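Local atomic coordinates of 7,8-dihydro-6-hydroxymethylpterin pyrophosphokinase-dihydropteroate synthase (Plasmodium falciparum, PDB entry 6JWS), a protein that probably catalyses two successive steps of folate biosynthesis: ATP-dependent pyrophosphorylation of 6-hydroxymethyl-7,8-dihydropterin, then condensation of the product with 4-aminobenzoate into 7,8-dihydropteroate. Residues A18-G23 with V168-F173; N50-Y55 with L330-D335; E56-Y61 with K369-R374. The protein carries 1 engineered substitution. All coordinates share one frame; numbering follows the deposited sequence.

In the fold
All three contacts lie in the ATP-binding half of the enzyme and reach one antiparallel sheet, contacts 1 and 3 as strand pairs within it and contact 2, between them, as a helix on its face. Contact 1 pairs strands 16-24 and 163-172, contact 3 strands 46-57 and 372-377, and contact 2 sets helix 327-336 on strand 46-57. Centres of contacts 1 and 2 are 12 Å apart, those of 2 and 3 13 Å, those of 1 and 3 22 Å. Along the chain the first segments come in the order 1, 2, 3 and the second repeat it, so the contacts interlace: helix 327-336 returns to cover a sheet face, strand 372-377 to widen the sheet.

Contact 1. Residues A18-G23 with V168-F173; sequences AVLNLG and VVVKTF
Leu20 and the two valines Val168 and Val170 make a compact example of knob and hollow on a strand pair. In Leu20, chi1 -53° sets CG beside the backbone N, and the branch runs along its own strand toward the level of Val170; there the methyl CD1 rests against the shallow groove where Val168 CG2 and Val170 CG2 meet, 4.1 Å from Val170 CG2. Val168 is turned the less usual way: its CG2 takes the crowded position between backbone N and carbonyl carbon, and the methyl thus thrust forward presses on Leu20 CB at 3.9 Å. Its second methyl, CG1, meets Leu22 CD2 at 4.2 Å. Small Ala18 lies opposite Val170 on this same face, where Met180 of helix 177-190 also reaches it. The reverse face is plainer: Val19 CG2 and Val169 CG2 meet methyl to methyl, 4.2 Å apart.

The backbones run antiparallel with a twist. Ala18 and Val170 form a hydrogen-bonded pair, as do Leu20 and Val168, while Val19 and Val169 form the non-hydrogen-bonded pair between them. The bond from Val170 N to Ala18 O is short, at 2.8 Å, and almost straight (176°).

Helices 30-44 and 177-190 lie over the face of Leu20 and Val168, with Leu38, Val41 and Ile184 reaching down to it. Two such helices on one side of a 4-1-3-2 antiparallel sheet are the hallmark of the ferredoxin-like fold of HPPK, whose two central strands meet here.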
loop_
_atom_site.group_PDB
_atom_site.type_symbol
_atom_site.label_atom_id
_atom_site.label_comp_id
_atom_site.label_asym_id
_atom_site.label_seq_id
_atom_site.Cartn_x
_atom_site.Cartn_y
_atom_site.Cartn_z
ATOM N N ALA B 18 44.896 -3.780 2.783
ATOM C CA ALA B 18 44.328 -5.083 2.466
ATOM C C ALA B 18 42.802 -5.036 2.536
ATOM O O ALA B 18 42.241 -4.332 3.378
ATOM C CB ALA B 18 44.827 -6.110 3.447
ATOM N N VAL B 19 42.157 -5.862 1.696
ATOM C CA VAL B 19 40.720 -6.060 1.699
ATOM C C VAL B 19 40.458 -7.523 2.034
ATOM O O VAL B 19 41.034 -8.403 1.405
ATOM C CB VAL B 19 40.113 -5.644 0.344
ATOM C CG1 VAL B 19 38.592 -5.677 0.340
ATOM C CG2 VAL B 19 40.604 -4.273 -0.089
ATOM N N LEU B 20 39.626 -7.764 3.056
ATOM C CA LEU B 20 39.348 -9.102 3.548
ATOM C C LEU B 20 37.879 -9.479 3.360
ATOM O O LEU B 20 36.999 -8.613 3.340
ATOM C CB LEU B 20 39.709 -9.204 5.036
ATOM C CG LEU B 20 41.119 -8.784 5.449
ATOM C CD1 LEU B 20 41.315 -9.069 6.931
ATOM C CD2 LEU B 20 42.187 -9.508 4.628
ATOM N N ASN B 21 37.653 -10.800 3.254
ATOM C CA ASN B 21 36.350 -11.428 3.360
ATOM C C ASN B 21 36.293 -12.259 4.645
ATOM O O ASN B 21 37.220 -13.005 4.947
ATOM C CB ASN B 21 36.010 -12.265 2.125
ATOM C CG ASN B 21 34.540 -12.640 2.100
ATOM O OD1 ASN B 21 33.700 -11.840 1.706
ATOM N ND2 ASN B 21 34.194 -13.829 2.558
ATOM N N LEU B 22 35.198 -12.109 5.406
ATOM C CA LEU B 22 34.937 -12.856 6.628
ATOM C C LEU B 22 33.627 -13.615 6.430
ATOM O O LEU B 22 32.603 -12.994 6.184
ATOM C CB LEU B 22 34.769 -11.875 7.798
ATOM C CG LEU B 22 36.014 -11.238 8.424
ATOM C CD1 LEU B 22 36.960 -10.642 7.395
ATOM C CD2 LEU B 22 35.606 -10.166 9.423
ATOM N N GLY B 23 33.661 -14.951 6.553
ATOM C CA GLY B 23 32.496 -15.779 6.277
ATOM C C GLY B 23 32.265 -16.812 7.374
ATOM O O GLY B 23 33.210 -17.270 7.996
ATOM N N VAL B 168 35.902 -6.157 4.770
ATOM C CA VAL B 168 36.535 -5.098 5.541
ATOM C C VAL B 168 37.761 -4.608 4.775
ATOM O O VAL B 168 38.435 -5.396 4.120
ATOM C CB VAL B 168 36.914 -5.506 6.984
ATOM C CG1 VAL B 168 35.848 -6.337 7.667
ATOM C CG2 VAL B 168 38.267 -6.191 7.070
ATOM N N VAL B 169 38.020 -3.296 4.843
ATOM C CA VAL B 169 39.298 -2.750 4.420
ATOM C C VAL B 169 40.131 -2.467 5.671
ATOM O O VAL B 169 39.636 -1.875 6.639
ATOM C CB VAL B 169 39.125 -1.490 3.553
ATOM C CG1 VAL B 169 40.464 -0.888 3.165
ATOM C CG2 VAL B 169 38.258 -1.724 2.315
ATOM N N VAL B 170 41.393 -2.923 5.646
ATOM C CA VAL B 170 42.344 -2.788 6.740
ATOM C C VAL B 170 43.544 -1.969 6.263
ATOM O O VAL B 170 44.119 -2.229 5.202
ATOM C CB VAL B 170 42.772 -4.169 7.280
ATOM C CG1 VAL B 170 43.654 -4.053 8.508
ATOM C CG2 VAL B 170 41.567 -5.013 7.641
ATOM N N LYS B 171 43.896 -0.943 7.044
ATOM C CA LYS B 171 45.205 -0.312 6.923
ATOM C C LYS B 171 46.137 -1.094 7.846
ATOM O O LYS B 171 45.919 -1.114 9.060
ATOM C CB LYS B 171 45.104 1.183 7.230
ATOM C CG LYS B 171 46.389 2.006 7.205
ATOM C CD LYS B 171 46.243 3.313 8.022
ATOM C CE LYS B 171 45.876 4.564 7.238
ATOM N NZ LYS B 171 45.218 5.593 8.089
ATOM N N THR B 172 47.105 -1.805 7.240
ATOM C CA THR B 172 47.848 -2.855 7.930
ATOM C C THR B 172 49.340 -2.532 8.010
ATOM O O THR B 172 49.898 -1.847 7.154
ATOM C CB THR B 172 47.544 -4.242 7.342
ATOM O OG1 THR B 172 47.920 -5.206 8.323
ATOM C CG2 THR B 172 48.251 -4.537 6.037
ATOM N N PHE B 173 49.970 -3.045 9.070
ATOM C CA PHE B 173 51.394 -2.831 9.319
ATOM C C PHE B 173 52.176 -4.066 8.869
ATOM O O PHE B 173 53.409 -4.054 8.844
ATOM C CB PHE B 173 51.651 -2.484 10.795
ATOM C CG PHE B 173 50.807 -3.251 11.782
ATOM C CD1 PHE B 173 50.928 -4.631 11.905
ATOM C CD2 PHE B 173 49.864 -2.600 12.572
ATOM C CE1 PHE B 173 50.135 -5.340 12.798
ATOM C CE2 PHE B 173 49.072 -3.310 13.469
ATOM C CZ PHE B 173 49.213 -4.679 13.590
#

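Contact 2. Residues N50-Y55 with L330-D335; sequences NTSYLY and LLCLND
Asp335 and Tyr55 meet through a short hydrogen bond, Tyr55 OH to Asp335 OD2 at 2.5 Å, and the polar part of the contact is organised around that single oxygen. The hydroxyl uses the syn lone pair of OD2, which lies in the plane of the Tyr55 ring at its edge; the ring and carboxylate planes are only 22° apart. A second donor, Tyr53 N, reaches OD2 on the anti side from 33° out of the carboxylate plane, at 3.1 Å. Two donors on different sides of OD2 thus restrict the carboxylate's rotation. Arg374, which hydrogen-bonds the Tyr55 hydroxyl and stands at a long ion-pair distance from the acid, would probably favour its ionised form. The Tyr53 ring, nearly perpendicular to the carboxylate, presents an edge to it, with CD2 3.5 Å from Asp335 OD2.

The place in the fold explains the need for an acceptor. Strand 46-57 is interrupted around Ser52 and Tyr53, and helix 327-336 lies against it, on the side of the ferredoxin-like sheet away from helices 30-44 and 177-190; the carboxylate from the helix takes up an amide of the interrupted strand. Within that interruption Ser52 OG donates to Tyr53 O at 2.6 Å.

Apolar contacts gather on Tyr55. Leu331 CG lies anti to the backbone N (chi1 176°), and the methyl CD2 is carried over one face of the ring, a CH-pi contact with its closest approach to Tyr55 CD1 at 3.4 Å. Cys332 supplies a sulfur-aromatic contact from an oblique direction, its SG 3.6 Å from Tyr55 CD2.

Of another kind is the van der Waals contact where the two backbones come closest, with Ser52 CB 3.3 Å from Cys332 O.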
loop_
_atom_site.group_PDB
_atom_site.type_symbol
_atom_site.label_atom_id
_atom_site.label_comp_id
_atom_site.label_asym_id
_atom_site.label_seq_id
_atom_site.Cartn_x
_atom_site.Cartn_y
_atom_site.Cartn_z
ATOM N N ASN B 50 36.962 0.367 6.556
ATOM C CA ASN B 50 35.780 0.175 5.728
ATOM C C ASN B 50 35.150 -1.188 6.026
ATOM O O ASN B 50 35.833 -2.109 6.453
ATOM C CB ASN B 50 36.048 0.459 4.240
ATOM C CG ASN B 50 34.803 0.930 3.513
ATOM O OD1 ASN B 50 33.675 0.732 3.985
ATOM N ND2 ASN B 50 34.985 1.545 2.362
ATOM N N THR B 51 33.825 -1.290 5.873
ATOM C CA THR B 51 33.098 -2.537 6.007
ATOM C C THR B 51 31.941 -2.500 5.019
ATOM O O THR B 51 31.509 -1.426 4.613
ATOM C CB THR B 51 32.519 -2.751 7.416
ATOM O OG1 THR B 51 31.874 -1.566 7.901
ATOM C CG2 THR B 51 33.528 -3.239 8.439
ATOM N N SER B 52 31.448 -3.676 4.629
ATOM C CA SER B 52 30.247 -3.798 3.827
ATOM C C SER B 52 29.095 -4.074 4.788
ATOM O O SER B 52 29.334 -4.218 5.983
ATOM C CB SER B 52 30.412 -4.947 2.862
ATOM O OG SER B 52 30.368 -6.199 3.559
ATOM N N TYR B 53 27.860 -4.167 4.266
ATOM C CA TYR B 53 26.802 -4.810 5.018
ATOM C C TYR B 53 27.181 -6.264 5.301
ATOM O O TYR B 53 28.069 -6.845 4.690
ATOM C CB TYR B 53 25.441 -4.659 4.323
ATOM C CG TYR B 53 24.920 -3.245 4.394
ATOM C CD1 TYR B 53 24.332 -2.759 5.559
ATOM C CD2 TYR B 53 25.091 -2.365 3.327
ATOM C CE1 TYR B 53 23.910 -1.440 5.645
ATOM C CE2 TYR B 53 24.685 -1.042 3.401
ATOM C CZ TYR B 53 24.087 -0.579 4.569
ATOM O OH TYR B 53 23.720 0.744 4.680
ATOM N N LEU B 54 26.444 -6.856 6.226
ATOM C CA LEU B 54 26.398 -8.288 6.416
ATOM C C LEU B 54 25.393 -8.843 5.411
ATOM O O LEU B 54 24.401 -8.181 5.120
ATOM C CB LEU B 54 25.868 -8.487 7.835
ATOM C CG LEU B 54 26.678 -9.439 8.687
ATOM C CD1 LEU B 54 26.373 -9.220 10.168
ATOM C CD2 LEU B 54 26.353 -10.872 8.270
ATOM N N TYR B 55 25.641 -10.064 4.908
ATOM C CA TYR B 55 24.754 -10.661 3.917
ATOM C C TYR B 55 24.525 -12.138 4.198
ATOM O O TYR B 55 25.448 -12.859 4.549
ATOM C CB TYR B 55 25.312 -10.499 2.506
ATOM C CG TYR B 55 25.304 -9.081 2.001
ATOM C CD1 TYR B 55 24.183 -8.548 1.374
ATOM C CD2 TYR B 55 26.411 -8.261 2.174
ATOM C CE1 TYR B 55 24.182 -7.243 0.905
ATOM C CE2 TYR B 55 26.428 -6.967 1.698
ATOM C CZ TYR B 55 25.307 -6.455 1.069
ATOM O OH TYR B 55 25.328 -5.162 0.625
ATOM N N LEU B 330 31.382 -9.858 -4.840
ATOM C CA LEU B 330 31.117 -8.631 -5.576
ATOM C C LEU B 330 30.093 -7.770 -4.822
ATOM O O LEU B 330 30.241 -6.555 -4.733
ATOM C CB LEU B 330 30.628 -8.976 -6.990
ATOM C CG LEU B 330 31.708 -9.384 -7.991
ATOM C CD1 LEU B 330 31.109 -9.741 -9.345
ATOM C CD2 LEU B 330 32.735 -8.276 -8.165
ATOM N N LEU B 331 29.056 -8.415 -4.282
ATOM C CA LEU B 331 27.990 -7.788 -3.516
ATOM C C LEU B 331 28.563 -6.941 -2.358
ATOM O O LEU B 331 28.222 -5.763 -2.230
ATOM C CB LEU B 331 27.061 -8.918 -3.045
ATOM C CG LEU B 331 25.879 -8.564 -2.128
ATOM C CD1 LEU B 331 24.816 -7.723 -2.850
ATOM C CD2 LEU B 331 25.248 -9.843 -1.587
ATOM N N CYS B 332 29.465 -7.529 -1.546
ATOM C CA CYS B 332 30.122 -6.858 -0.425
ATOM C C CYS B 332 31.070 -5.752 -0.887
ATOM O O CYS B 332 31.050 -4.669 -0.321
ATOM C CB CYS B 332 30.920 -7.843 0.418
ATOM S SG CYS B 332 29.875 -8.944 1.398
ATOM N N LEU B 333 31.930 -6.022 -1.875
ATOM C CA LEU B 333 32.877 -5.027 -2.370
ATOM C C LEU B 333 32.130 -3.829 -2.953
ATOM O O LEU B 333 32.639 -2.706 -2.905
ATOM C CB LEU B 333 33.776 -5.644 -3.451
ATOM C CG LEU B 333 34.692 -6.804 -3.023
ATOM C CD1 LEU B 333 35.459 -7.375 -4.218
ATOM C CD2 LEU B 333 35.676 -6.371 -1.950
ATOM N N ASN B 334 30.934 -4.071 -3.521
ATOM C CA ASN B 334 30.187 -3.005 -4.172
ATOM C C ASN B 334 29.737 -1.965 -3.142
ATOM O O ASN B 334 29.475 -0.827 -3.506
ATOM C CB ASN B 334 29.019 -3.548 -5.006
ATOM C CG ASN B 334 28.161 -2.471 -5.646
ATOM O OD1 ASN B 334 28.639 -1.665 -6.447
ATOM N ND2 ASN B 334 26.884 -2.445 -5.301
ATOM N N ASP B 335 29.603 -2.371 -1.868
ATOM C CA ASP B 335 29.191 -1.465 -0.803
ATOM C C ASP B 335 30.338 -0.530 -0.433
ATOM O O ASP B 335 30.092 0.631 -0.115
ATOM C CB ASP B 335 28.831 -2.205 0.491
ATOM C CG ASP B 335 27.541 -3.003 0.453
ATOM O OD1 ASP B 335 26.669 -2.697 -0.383
ATOM O OD2 ASP B 335 27.424 -3.929 1.251
#

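Contact 3. Residues E56-Y61 with K369-R374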
loop_
_atom_site.group_PDB
_atom_site.type_symbol
_atom_site.label_atom_id
_atom_site.label_comp_id
_atom_site.label_asym_id
_atom_site.label_seq_id
_atom_site.Cartn_x
_atom_site.Cartn_y
_atom_site.Cartn_z
ATOM N N GLU B 56 23.280 -12.576 4.019
ATOM C CA GLU B 56 22.986 -13.995 4.008
ATOM C C GLU B 56 22.930 -14.468 2.559
ATOM O O GLU B 56 22.127 -13.978 1.760
ATOM C CB GLU B 56 21.678 -14.277 4.718
ATOM C CG GLU B 56 21.159 -15.677 4.447
ATOM C CD GLU B 56 19.867 -15.865 5.200
ATOM O OE1 GLU B 56 19.933 -16.010 6.439
ATOM O OE2 GLU B 56 18.802 -15.787 4.563
ATOM N N THR B 57 23.800 -15.432 2.262
ATOM C CA THR B 57 24.184 -15.788 0.909
ATOM C C THR B 57 23.820 -17.247 0.624
ATOM O O THR B 57 24.058 -18.137 1.442
ATOM C CB THR B 57 25.676 -15.486 0.734
ATOM O OG1 THR B 57 25.749 -14.183 0.157
ATOM C CG2 THR B 57 26.411 -16.488 -0.126
ATOM N N VAL B 58 23.233 -17.473 -0.551
ATOM C CA VAL B 58 23.052 -18.815 -1.087
ATOM C C VAL B 58 24.150 -19.056 -2.124
ATOM O O VAL B 58 24.317 -18.247 -3.038
ATOM C CB VAL B 58 21.646 -19.008 -1.695
ATOM C CG1 VAL B 58 21.539 -20.309 -2.481
ATOM C CG2 VAL B 58 20.558 -18.946 -0.632
ATOM N N PRO B 59 24.939 -20.155 -2.012
ATOM C CA PRO B 59 26.026 -20.427 -2.960
ATOM C C PRO B 59 25.598 -20.495 -4.429
ATOM O O PRO B 59 24.409 -20.563 -4.745
ATOM C CB PRO B 59 26.614 -21.763 -2.482
ATOM C CG PRO B 59 26.206 -21.849 -1.029
ATOM C CD PRO B 59 24.849 -21.175 -0.954
ATOM N N GLU B 60 26.602 -20.480 -5.315
ATOM C CA GLU B 60 26.432 -20.285 -6.748
ATOM C C GLU B 60 25.540 -21.368 -7.356
ATOM O O GLU B 60 24.698 -21.058 -8.199
ATOM C CB GLU B 60 27.802 -20.228 -7.433
ATOM C CG GLU B 60 28.712 -19.133 -6.893
ATOM C CD GLU B 60 28.512 -17.757 -7.509
ATOM O OE1 GLU B 60 28.761 -17.615 -8.724
ATOM O OE2 GLU B 60 28.105 -16.829 -6.777
ATOM N N TYR B 61 25.721 -22.622 -6.909
ATOM C CA TYR B 61 25.099 -23.788 -7.526
ATOM C C TYR B 61 23.572 -23.720 -7.464
ATOM O O TYR B 61 22.913 -23.803 -8.500
ATOM C CB TYR B 61 25.726 -25.103 -7.049
ATOM C CG TYR B 61 26.117 -25.213 -5.594
ATOM C CD1 TYR B 61 25.226 -25.690 -4.645
ATOM C CD2 TYR B 61 27.403 -24.904 -5.175
ATOM C CE1 TYR B 61 25.590 -25.824 -3.313
ATOM C CE2 TYR B 61 27.785 -25.030 -3.848
ATOM C CZ TYR B 61 26.875 -25.494 -2.912
ATOM O OH TYR B 61 27.240 -25.624 -1.602
ATOM N N LYS B 369 19.198 -11.203 -6.256
ATOM C CA LYS B 369 18.982 -10.453 -5.027
ATOM C C LYS B 369 18.077 -11.237 -4.080
ATOM O O LYS B 369 18.276 -11.186 -2.868
ATOM C CB LYS B 369 18.428 -9.057 -5.333
ATOM C CG LYS B 369 19.383 -8.120 -6.068
ATOM C CD LYS B 369 18.722 -6.839 -6.526
ATOM C CE LYS B 369 19.524 -5.586 -6.232
ATOM N NZ LYS B 369 20.799 -5.554 -6.983
ATOM N N GLU B 370 17.132 -11.997 -4.647
ATOM C CA GLU B 370 16.090 -12.731 -3.945
ATOM C C GLU B 370 16.659 -13.510 -2.761
ATOM O O GLU B 370 16.098 -13.470 -1.666
ATOM C CB GLU B 370 15.429 -13.722 -4.900
ATOM C CG GLU B 370 13.932 -13.885 -4.703
ATOM C CD GLU B 370 13.090 -13.154 -5.738
ATOM O OE1 GLU B 370 13.045 -11.904 -5.690
ATOM O OE2 GLU B 370 12.495 -13.834 -6.604
ATOM N N ASN B 371 17.763 -14.231 -2.988
ATOM C CA ASN B 371 18.315 -15.107 -1.965
ATOM C C ASN B 371 19.690 -14.620 -1.508
ATOM O O ASN B 371 20.514 -15.409 -1.060
ATOM C CB ASN B 371 18.408 -16.557 -2.448
ATOM C CG ASN B 371 17.060 -17.210 -2.673
ATOM O OD1 ASN B 371 16.076 -16.891 -2.004
ATOM N ND2 ASN B 371 17.008 -18.131 -3.620
ATOM N N ASN B 372 19.953 -13.324 -1.646
ATOM C CA ASN B 372 21.198 -12.764 -1.145
ATOM C C ASN B 372 20.839 -11.503 -0.364
ATOM O O ASN B 372 20.762 -10.422 -0.938
ATOM C CB ASN B 372 22.210 -12.540 -2.271
ATOM C CG ASN B 372 22.692 -13.843 -2.873
ATOM O OD1 ASN B 372 23.448 -14.570 -2.238
ATOM N ND2 ASN B 372 22.247 -14.159 -4.080
ATOM N N LYS B 373 20.562 -11.682 0.930
ATOM C CA LYS B 373 19.827 -10.703 1.719
ATOM C C LYS B 373 20.786 -9.814 2.509
ATOM O O LYS B 373 21.654 -10.304 3.246
ATOM C CB LYS B 373 18.879 -11.412 2.683
ATOM C CG LYS B 373 17.754 -12.193 2.015
ATOM C CD LYS B 373 16.696 -12.615 3.015
ATOM C CE LYS B 373 15.561 -13.442 2.440
ATOM N NZ LYS B 373 14.636 -13.863 3.524
ATOM N N ARG B 374 20.583 -8.499 2.355
ATOM C CA ARG B 374 21.243 -7.489 3.172
ATOM C C ARG B 374 20.760 -7.583 4.626
ATOM O O ARG B 374 19.558 -7.658 4.907
ATOM C CB ARG B 374 21.049 -6.109 2.533
ATOM C CG ARG B 374 21.771 -4.970 3.253
ATOM C CD ARG B 374 22.725 -4.283 2.302
ATOM N NE ARG B 374 22.023 -3.385 1.443
ATOM C CZ ARG B 374 22.312 -3.129 0.186
ATOM N NH1 ARG B 374 23.328 -3.717 -0.419
ATOM N NH2 ARG B 374 21.541 -2.282 -0.472
HETATM O O HOH W 1 16.383 -15.803 5.030
#
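Glu56 and Lys373 lock two strand ends together as a hydrogen-bonded antiparallel pair, through reciprocal backbone bonds, Glu56 N to Lys373 O and Lys373 N to Glu56 O, each 2.9 Å. Beside them Asn372 CA leans on Glu56 O at 3.3 Å, a CA-H...O contact. On the inner face, toward Tyr327, Ser328 and Leu331 of helix 327-336, the Asn372 amide turns its OD1 to the other strand. There Thr57 OG1 donates to Asn372 OD1 at 3.3 Å, and Val58 N adds a second bond to the same oxygen at 3.4 Å; both are weak. ND2 of the same amide is held by Ile368 O, which fixes how the amide is flipped.

This is how an edge is extended: strand 372-377, entered through a type I turn from Lys369 to Asn372, joins strand 46-57 in antiparallel fashion and widens the ferredoxin-like core sheet of HPPK, with strand 382-384 following beyond it.

Past Thr57 the pairing comes apart. Val58 N shares a further weak bond with Asn371 O, and Val58 CG2 rests on CB of the exposed Asn371 at 3.7 Å, close also to Asn371 O. The charged side chains on the other face lie side by side without their charged atoms meeting. A chi1 of 166° and an extended chain carry the Glu56 carboxylate out alongside the Lys373 chain, where a water bridges the two ends, donating to Glu56 OE2 at 2.5 Å and accepting from Lys373 NZ at 3.0 Å. Stronger ties lie elsewhere: Glu56 OE1 is gripped by the hydroxyls of Tyr164 and Tyr384, while Lys373 forms a salt bridge with Glu387 and a cation-pi contact with Tyr384.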